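Local coordinates for BAR/IMD domain-containing adapter protein 2-like 2 (Mus musculus, PDB 3OK8), which binds phosphoinositides through its IMD (I-BAR) domain, the part described here, and induces planar or gently curved membrane structures, at residues A[76-90]-A[206-220]. Residues are numbered along the deposited sequence; the frame is centred on the assembly and turned at random.
Sequences ILVQMSDTQRHLNSD and RARGMLQNRVLLWKE
Helix segments 76-90 and 206-217 run nearly antiparallel, at 166° with axes 10.4 Å apart, so that Ile76 lies across from Trp218 and Leu87 across from Ala207. Trp218, the first residue to leave helical geometry at the end of helix 153-217, lays its indole between the two backbones. One face of the ring takes Met80 CG, 3.7 Å from the centroid of the six-membered ring, and Ile76 CG2 over the five-membered ring, both CH-pi contacts; Met80 SD stands farther above the same face in a Met-aromatic contact. The opposite face rests on Arg214 CB, four residues back in the same segment. At the ring edge, Trp218 NE1 gives a weak but fairly straight hydrogen bond to Gln79 OE1 (3.5 Å, 163°), the amide standing almost upright to the indole. Thr83 OG1 meets the same rim at CZ2, 3.5 Å away. Its chi1 of -59° sets OG1 beside the backbone N, where it bonds back to Gln79 O (2.6 Å), and leaves the CG2 methyl anti to N, 3.7 Å from Met210 CE. Bent at its last torsion, Met210 brings that CE against His86 CB and, tightly, Leu87 CD1 (3.2 Å). Farther along, Asp90 OD2 touches the aliphatic CD of Arg206 at 3.6 Å, with NH1 too distant for a salt bridge. His193 and Phe200 of the second subunit pack on Met80 and Leu211, joining this end of the three-helix bundle to the partner bundle of the antiparallel dimer. Cohesion is therefore mainly apolar and aromatic, the indole held on both faces and at its edge.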
# COMPACT_ATOMS: atom_id res chain seq x y z
N ILE A 76 10.48 1.72 -21.80
CA ILE A 76 10.53 2.07 -20.40
C ILE A 76 9.16 2.07 -19.72
O ILE A 76 9.01 1.55 -18.61
CB ILE A 76 11.23 3.41 -20.19
CG1 ILE A 76 12.71 3.28 -20.57
CG2 ILE A 76 11.03 3.88 -18.75
CD1 ILE A 76 13.49 4.58 -20.61
N LEU A 77 8.16 2.64 -20.39
CA LEU A 77 6.82 2.75 -19.83
C LEU A 77 6.15 1.39 -19.69
O LEU A 77 5.44 1.11 -18.72
CB LEU A 77 5.95 3.68 -20.69
CG LEU A 77 6.42 5.13 -20.76
CD1 LEU A 77 5.78 5.88 -21.97
CD2 LEU A 77 6.12 5.85 -19.46
N VAL A 78 6.36 0.54 -20.68
CA VAL A 78 5.80 -0.79 -20.70
C VAL A 78 6.41 -1.61 -19.57
O VAL A 78 5.73 -2.41 -18.93
CB VAL A 78 6.03 -1.46 -22.09
CG1 VAL A 78 5.72 -2.95 -22.05
CG2 VAL A 78 5.17 -0.77 -23.14
N GLN A 79 7.69 -1.39 -19.29
CA GLN A 79 8.30 -2.15 -18.19
C GLN A 79 8.11 -1.52 -16.82
O GLN A 79 8.48 -2.09 -15.81
CB GLN A 79 9.77 -2.51 -18.45
CG GLN A 79 10.65 -1.44 -19.01
CD GLN A 79 12.01 -2.00 -19.37
OE1 GLN A 79 12.65 -2.66 -18.55
NE2 GLN A 79 12.47 -1.75 -20.60
N MET A 80 7.51 -0.34 -16.79
CA MET A 80 7.10 0.24 -15.53
C MET A 80 5.80 -0.42 -15.11
O MET A 80 5.63 -0.79 -13.95
CB MET A 80 6.92 1.74 -15.65
CG MET A 80 8.20 2.54 -15.62
SD MET A 80 7.89 4.28 -15.99
CE MET A 80 9.48 5.00 -15.61
N SER A 81 4.87 -0.57 -16.05
CA SER A 81 3.63 -1.28 -15.75
C SER A 81 3.92 -2.74 -15.39
O SER A 81 3.36 -3.26 -14.43
CB SER A 81 2.65 -1.21 -16.91
OG SER A 81 3.01 -2.11 -17.94
N ASP A 82 4.77 -3.40 -16.17
CA ASP A 82 5.17 -4.76 -15.84
C ASP A 82 5.70 -4.87 -14.41
O ASP A 82 5.35 -5.80 -13.68
CB ASP A 82 6.21 -5.28 -16.84
CG ASP A 82 5.62 -5.51 -18.21
OD1 ASP A 82 4.39 -5.33 -18.37
OD2 ASP A 82 6.38 -5.88 -19.14
N THR A 83 6.54 -3.90 -14.00
CA THR A 83 7.09 -3.88 -12.64
C THR A 83 6.01 -3.74 -11.59
O THR A 83 6.01 -4.47 -10.58
CB THR A 83 8.06 -2.71 -12.43
OG1 THR A 83 9.14 -2.81 -13.36
CG2 THR A 83 8.62 -2.72 -11.00
N GLN A 84 5.10 -2.80 -11.80
CA GLN A 84 4.02 -2.60 -10.86
C GLN A 84 3.21 -3.89 -10.79
O GLN A 84 2.85 -4.34 -9.70
CB GLN A 84 3.17 -1.38 -11.24
CG GLN A 84 1.91 -1.22 -10.38
CD GLN A 84 0.82 -2.19 -10.80
OE1 GLN A 84 -0.09 -2.51 -10.02
NE2 GLN A 84 0.91 -2.67 -12.04
N ARG A 85 2.95 -4.53 -11.93
CA ARG A 85 2.24 -5.80 -11.89
C ARG A 85 2.93 -6.80 -10.97
O ARG A 85 2.28 -7.50 -10.20
CB ARG A 85 2.06 -6.38 -13.29
CG ARG A 85 1.13 -7.57 -13.34
CD ARG A 85 0.68 -7.86 -14.77
NE ARG A 85 1.79 -8.08 -15.70
CZ ARG A 85 2.11 -7.28 -16.71
NH1 ARG A 85 3.13 -7.58 -17.50
NH2 ARG A 85 1.41 -6.17 -16.94
N HIS A 86 4.26 -6.85 -11.03
CA HIS A 86 5.03 -7.79 -10.20
C HIS A 86 4.96 -7.47 -8.72
O HIS A 86 4.69 -8.35 -7.91
CB HIS A 86 6.50 -7.83 -10.63
CG HIS A 86 6.70 -8.31 -12.03
ND1 HIS A 86 6.19 -9.51 -12.49
CD2 HIS A 86 7.36 -7.75 -13.08
CE1 HIS A 86 6.52 -9.67 -13.76
NE2 HIS A 86 7.23 -8.62 -14.14
N LEU A 87 5.21 -6.21 -8.36
CA LEU A 87 5.17 -5.75 -6.98
C LEU A 87 3.82 -6.05 -6.36
O LEU A 87 3.71 -6.25 -5.16
CB LEU A 87 5.42 -4.23 -6.89
CG LEU A 87 6.87 -3.71 -6.86
CD1 LEU A 87 7.65 -4.19 -8.07
CD2 LEU A 87 6.90 -2.19 -6.78
N ASN A 88 2.80 -6.05 -7.20
CA ASN A 88 1.45 -6.33 -6.74
C ASN A 88 1.24 -7.80 -6.49
O ASN A 88 0.52 -8.19 -5.56
CB ASN A 88 0.42 -5.84 -7.75
CG ASN A 88 -1.00 -5.99 -7.24
OD1 ASN A 88 -1.77 -6.81 -7.74
ND2 ASN A 88 -1.35 -5.20 -6.24
N SER A 89 1.84 -8.63 -7.34
CA SER A 89 1.81 -10.08 -7.13
C SER A 89 2.43 -10.40 -5.78
O SER A 89 1.90 -11.20 -5.02
CB SER A 89 2.55 -10.81 -8.23
OG SER A 89 2.05 -10.44 -9.50
N ASP A 90 3.57 -9.76 -5.52
CA ASP A 90 4.35 -9.89 -4.31
C ASP A 90 3.53 -9.46 -3.12
O ASP A 90 3.60 -10.07 -2.06
CB ASP A 90 5.58 -8.99 -4.39
CG ASP A 90 6.74 -9.66 -5.09
OD1 ASP A 90 6.62 -10.87 -5.41
OD2 ASP A 90 7.77 -8.99 -5.32
N ARG A 206 12.34 -7.72 -1.57
CA ARG A 206 12.10 -8.09 -2.95
C ARG A 206 11.85 -6.85 -3.80
O ARG A 206 12.58 -6.60 -4.76
CB ARG A 206 10.89 -9.01 -3.04
CG ARG A 206 11.23 -10.48 -3.12
CD ARG A 206 10.34 -11.18 -4.15
NE ARG A 206 11.07 -12.20 -4.89
CZ ARG A 206 11.63 -12.01 -6.09
NH1 ARG A 206 11.53 -10.83 -6.70
NH2 ARG A 206 12.28 -13.01 -6.68
N ALA A 207 10.83 -6.09 -3.43
CA ALA A 207 10.50 -4.85 -4.12
C ALA A 207 11.68 -3.89 -4.16
O ALA A 207 11.96 -3.30 -5.20
CB ALA A 207 9.31 -4.19 -3.46
N ARG A 208 12.36 -3.72 -3.04
CA ARG A 208 13.55 -2.89 -3.02
C ARG A 208 14.59 -3.48 -3.96
O ARG A 208 15.32 -2.75 -4.63
CB ARG A 208 14.14 -2.77 -1.62
CG ARG A 208 15.06 -1.58 -1.49
CD ARG A 208 15.55 -1.40 -0.09
NE ARG A 208 16.73 -2.21 0.18
CZ ARG A 208 17.94 -1.71 0.39
NH1 ARG A 208 18.96 -2.53 0.63
NH2 ARG A 208 18.13 -0.39 0.38
N GLY A 209 14.65 -4.81 -4.02
CA GLY A 209 15.55 -5.50 -4.92
C GLY A 209 15.42 -5.04 -6.37
O GLY A 209 16.40 -4.62 -6.97
N MET A 210 14.22 -5.11 -6.93
CA MET A 210 14.04 -4.79 -8.34
C MET A 210 14.06 -3.31 -8.65
O MET A 210 14.35 -2.93 -9.78
CB MET A 210 12.76 -5.42 -8.89
CG MET A 210 11.56 -5.21 -8.04
SD MET A 210 10.49 -6.63 -8.30
CE MET A 210 9.62 -6.10 -9.77
N LEU A 211 13.76 -2.47 -7.67
CA LEU A 211 13.75 -1.04 -7.92
C LEU A 211 15.15 -0.45 -7.94
O LEU A 211 15.36 0.61 -8.50
CB LEU A 211 12.86 -0.30 -6.92
CG LEU A 211 11.36 -0.43 -7.20
CD1 LEU A 211 10.58 0.59 -6.39
CD2 LEU A 211 11.07 -0.24 -8.68
N GLN A 212 16.11 -1.15 -7.34
CA GLN A 212 17.47 -0.63 -7.30
C GLN A 212 18.11 -0.74 -8.67
O GLN A 212 19.02 0.02 -9.02
CB GLN A 212 18.29 -1.37 -6.24
CG GLN A 212 17.70 -1.21 -4.85
CD GLN A 212 18.69 -1.50 -3.74
OE1 GLN A 212 18.98 -0.65 -2.90
NE2 GLN A 212 19.22 -2.71 -3.72
N ASN A 213 17.62 -1.70 -9.46
CA ASN A 213 18.09 -1.84 -10.82
C ASN A 213 17.17 -1.13 -11.81
O ASN A 213 17.67 -0.43 -12.68
CB ASN A 213 18.32 -3.32 -11.18
CG ASN A 213 17.04 -4.04 -11.52
OD1 ASN A 213 16.48 -3.86 -12.61
ND2 ASN A 213 16.56 -4.86 -10.60
N ARG A 214 15.85 -1.27 -11.68
CA ARG A 214 14.96 -0.59 -12.60
C ARG A 214 15.32 0.89 -12.70
O ARG A 214 15.49 1.40 -13.79
CB ARG A 214 13.49 -0.72 -12.17
CG ARG A 214 12.91 -2.13 -12.23
CD ARG A 214 13.23 -2.85 -13.51
NE ARG A 214 12.52 -4.12 -13.58
CZ ARG A 214 12.81 -5.20 -12.85
NH1 ARG A 214 12.11 -6.31 -12.99
NH2 ARG A 214 13.82 -5.16 -11.98
N VAL A 215 15.45 1.56 -11.57
CA VAL A 215 15.80 2.98 -11.57
C VAL A 215 17.07 3.29 -12.38
O VAL A 215 17.23 4.37 -12.95
CB VAL A 215 15.90 3.57 -10.14
CG1 VAL A 215 14.58 3.35 -9.37
CG2 VAL A 215 17.08 2.98 -9.37
N LEU A 216 17.97 2.32 -12.44
CA LEU A 216 19.20 2.46 -13.22
C LEU A 216 18.96 2.19 -14.71
O LEU A 216 19.46 2.91 -15.58
CB LEU A 216 20.28 1.52 -12.68
CG LEU A 216 20.85 1.89 -11.31
CD1 LEU A 216 21.62 0.72 -10.71
CD2 LEU A 216 21.71 3.14 -11.40
N LEU A 217 18.19 1.15 -15.02
CA LEU A 217 17.93 0.82 -16.42
C LEU A 217 17.03 1.86 -17.11
O LEU A 217 17.06 2.01 -18.33
CB LEU A 217 17.32 -0.58 -16.53
CG LEU A 217 18.16 -1.72 -15.94
CD1 LEU A 217 17.42 -3.05 -15.98
CD2 LEU A 217 19.50 -1.83 -16.64
N TRP A 218 16.26 2.59 -16.31
CA TRP A 218 15.31 3.55 -16.84
C TRP A 218 15.85 4.97 -16.89
O TRP A 218 15.10 5.91 -17.15
CB TRP A 218 14.02 3.55 -16.01
CG TRP A 218 13.26 2.26 -16.02
CD1 TRP A 218 13.31 1.26 -16.96
CD2 TRP A 218 12.30 1.84 -15.04
NE1 TRP A 218 12.44 0.24 -16.62
CE2 TRP A 218 11.81 0.58 -15.45
CE3 TRP A 218 11.81 2.41 -13.86
CZ2 TRP A 218 10.86 -0.13 -14.71
CZ3 TRP A 218 10.86 1.70 -13.12
CH2 TRP A 218 10.40 0.45 -13.55
N LYS A 219 17.11 5.12 -16.62
CA LYS A 219 17.70 6.40 -16.73
C LYS A 219 17.88 6.45 -18.23
O LYS A 219 17.90 5.45 -18.90
CB LYS A 219 19.06 6.43 -16.06
CG LYS A 219 19.12 7.00 -14.68
CD LYS A 219 20.52 7.37 -14.30
CE LYS A 219 21.39 6.15 -13.97
NZ LYS A 219 21.40 5.07 -14.99
N GLU A 220 17.97 7.63 -18.78
CA GLU A 220 18.19 7.63 -20.19
C GLU A 220 19.52 8.19 -20.58
O GLU A 220 19.80 8.28 -21.74
CB GLU A 220 17.02 8.17 -20.99
CG GLU A 220 16.28 7.02 -21.56
CD GLU A 220 17.23 5.89 -21.79
OE1 GLU A 220 18.35 6.20 -22.17
OE2 GLU A 220 16.87 4.71 -21.59